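Local coordinates for protein CCMAN5 (Cellulosimicrobium cellulans, PDB 2XSG) that probably hydrolyses alpha-mannosidic linkages as a family 92 glycoside hydrolase, one used in mannose-6-phosphate modification of yeast-produced lysosomal enzymes, at residues S188-G193 with A199-Y204. Sequence-based numbering, arbitrary orientation.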
# COMPACT_ATOMS: atom_id res chain seq x y z
N SER A 188 23.69 16.74 -9.17
CA SER A 188 23.00 15.68 -9.90
C SER A 188 23.79 14.40 -9.92
O SER A 188 25.03 14.42 -9.78
CB SER A 188 22.72 16.12 -11.35
OG SER A 188 23.93 16.23 -12.07
N GLY A 189 23.07 13.29 -10.12
CA GLY A 189 23.67 11.97 -10.16
C GLY A 189 22.62 10.88 -9.99
O GLY A 189 21.46 11.07 -10.35
N GLN A 190 23.04 9.75 -9.44
CA GLN A 190 22.15 8.60 -9.27
C GLN A 190 22.30 8.02 -7.88
O GLN A 190 23.34 8.17 -7.22
CB GLN A 190 22.46 7.54 -10.33
CG GLN A 190 23.85 6.88 -10.19
CD GLN A 190 23.84 5.66 -9.25
OE1 GLN A 190 22.78 5.12 -8.93
NE2 GLN A 190 25.02 5.24 -8.82
N VAL A 191 21.24 7.36 -7.43
CA VAL A 191 21.29 6.58 -6.22
C VAL A 191 20.74 5.21 -6.55
O VAL A 191 19.72 5.09 -7.21
CB VAL A 191 20.51 7.25 -5.04
CG1 VAL A 191 21.20 8.52 -4.58
CG2 VAL A 191 19.07 7.55 -5.42
N THR A 192 21.46 4.17 -6.13
CA THR A 192 21.01 2.79 -6.32
C THR A 192 20.85 2.16 -4.95
O THR A 192 21.78 2.13 -4.13
CB THR A 192 21.98 2.01 -7.25
OG1 THR A 192 22.00 2.64 -8.54
CG2 THR A 192 21.57 0.52 -7.42
N GLY A 193 19.63 1.70 -4.68
CA GLY A 193 19.31 1.09 -3.40
C GLY A 193 18.80 -0.32 -3.59
O GLY A 193 18.75 -0.84 -4.70
N ALA A 199 17.22 -4.49 -6.62
CA ALA A 199 17.82 -3.17 -6.62
C ALA A 199 16.98 -2.27 -7.52
O ALA A 199 16.19 -2.76 -8.36
CB ALA A 199 19.26 -3.24 -7.12
N TYR A 200 17.16 -0.95 -7.36
CA TYR A 200 16.50 0.08 -8.17
C TYR A 200 17.46 1.27 -8.31
O TYR A 200 18.29 1.52 -7.44
CB TYR A 200 15.19 0.54 -7.51
CG TYR A 200 15.43 1.25 -6.18
CD1 TYR A 200 15.43 0.54 -4.98
CD2 TYR A 200 15.68 2.62 -6.14
CE1 TYR A 200 15.67 1.20 -3.77
CE2 TYR A 200 15.94 3.27 -4.94
CZ TYR A 200 15.94 2.56 -3.77
OH TYR A 200 16.19 3.22 -2.59
N THR A 201 17.36 2.00 -9.41
CA THR A 201 18.13 3.23 -9.58
C THR A 201 17.22 4.41 -9.91
O THR A 201 16.30 4.30 -10.73
CB THR A 201 19.17 3.05 -10.69
OG1 THR A 201 20.07 2.00 -10.30
CG2 THR A 201 19.97 4.35 -10.93
N LEU A 202 17.48 5.54 -9.26
CA LEU A 202 16.83 6.82 -9.57
C LEU A 202 17.86 7.90 -9.81
O LEU A 202 18.89 7.95 -9.12
CB LEU A 202 15.90 7.24 -8.43
CG LEU A 202 14.57 6.48 -8.31
CD1 LEU A 202 13.90 6.89 -7.02
CD2 LEU A 202 13.64 6.79 -9.52
N TYR A 203 17.60 8.76 -10.80
CA TYR A 203 18.45 9.92 -11.08
C TYR A 203 17.85 11.15 -10.42
O TYR A 203 16.63 11.23 -10.23
CB TYR A 203 18.65 10.11 -12.59
CG TYR A 203 19.26 8.90 -13.23
CD1 TYR A 203 18.45 7.87 -13.72
CD2 TYR A 203 20.64 8.73 -13.29
CE1 TYR A 203 18.98 6.73 -14.28
CE2 TYR A 203 21.20 7.56 -13.86
CZ TYR A 203 20.36 6.57 -14.35
OH TYR A 203 20.88 5.43 -14.93
N TYR A 204 18.71 12.09 -10.04
CA TYR A 204 18.21 13.29 -9.36
C TYR A 204 18.89 14.57 -9.88
O TYR A 204 20.00 14.53 -10.38
CB TYR A 204 18.38 13.15 -7.82
CG TYR A 204 19.83 13.20 -7.41
CD1 TYR A 204 20.43 14.42 -7.07
CD2 TYR A 204 20.63 12.05 -7.43
CE1 TYR A 204 21.77 14.49 -6.73
CE2 TYR A 204 21.99 12.11 -7.10
CZ TYR A 204 22.54 13.33 -6.76
OH TYR A 204 23.87 13.41 -6.42
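Tyr204 lies flat across the backbone of Gly189, a clear example of an aromatic residue paired with glycine across antiparallel strands. Its CG sits between its own backbone N and carbonyl carbon (chi1 70°), which swings the ring over the neighbouring strand. Beyond CB, CG and CD2 meet Gly189 O, CE2 rests 3.2 Å from Gly189 C, and CZ lies over Gly189 N, which stands 3.3 Å above the ring plane, offset toward the rim. On the other flank CD1 and CE1 approach Ser188 CA, and OH passes over the Ser188 carbonyl carbon to hydrogen-bond Ser174 O on strand 169-179. Since a side chain at Gly189 would project to this same face, its absence lets the ring lie close. An alanine in place of Tyr204 would be likely to uncover the Gly189 peptide and leave Ser174 O without its hydroxyl partner. The theme recurs at Gly193, whose CA lies over the face of the Tyr200 ring, 4.0 Å from its centroid, in a CH-pi contact; the Tyr200 hydroxyl hydrogen-bonds Asp78 and Asn166. On the face bearing Gln190 and Thr201, a polar chain runs instead: Thr192 OG1 donates to Gln190 OE1 at 2.6 Å and lies 2.7 Å from Thr201 OG1, with which it is hydrogen-bonded. Between the glycine pairs, Val191 and Leu202 exchange two nearly straight backbone bonds, Val191 N reaching Leu202 O at 3.0 Å. The whole is an antiparallel beta hairpin of strands 185-195 and 198-208, within the large antiparallel sheet of the family 92 N-terminal domain.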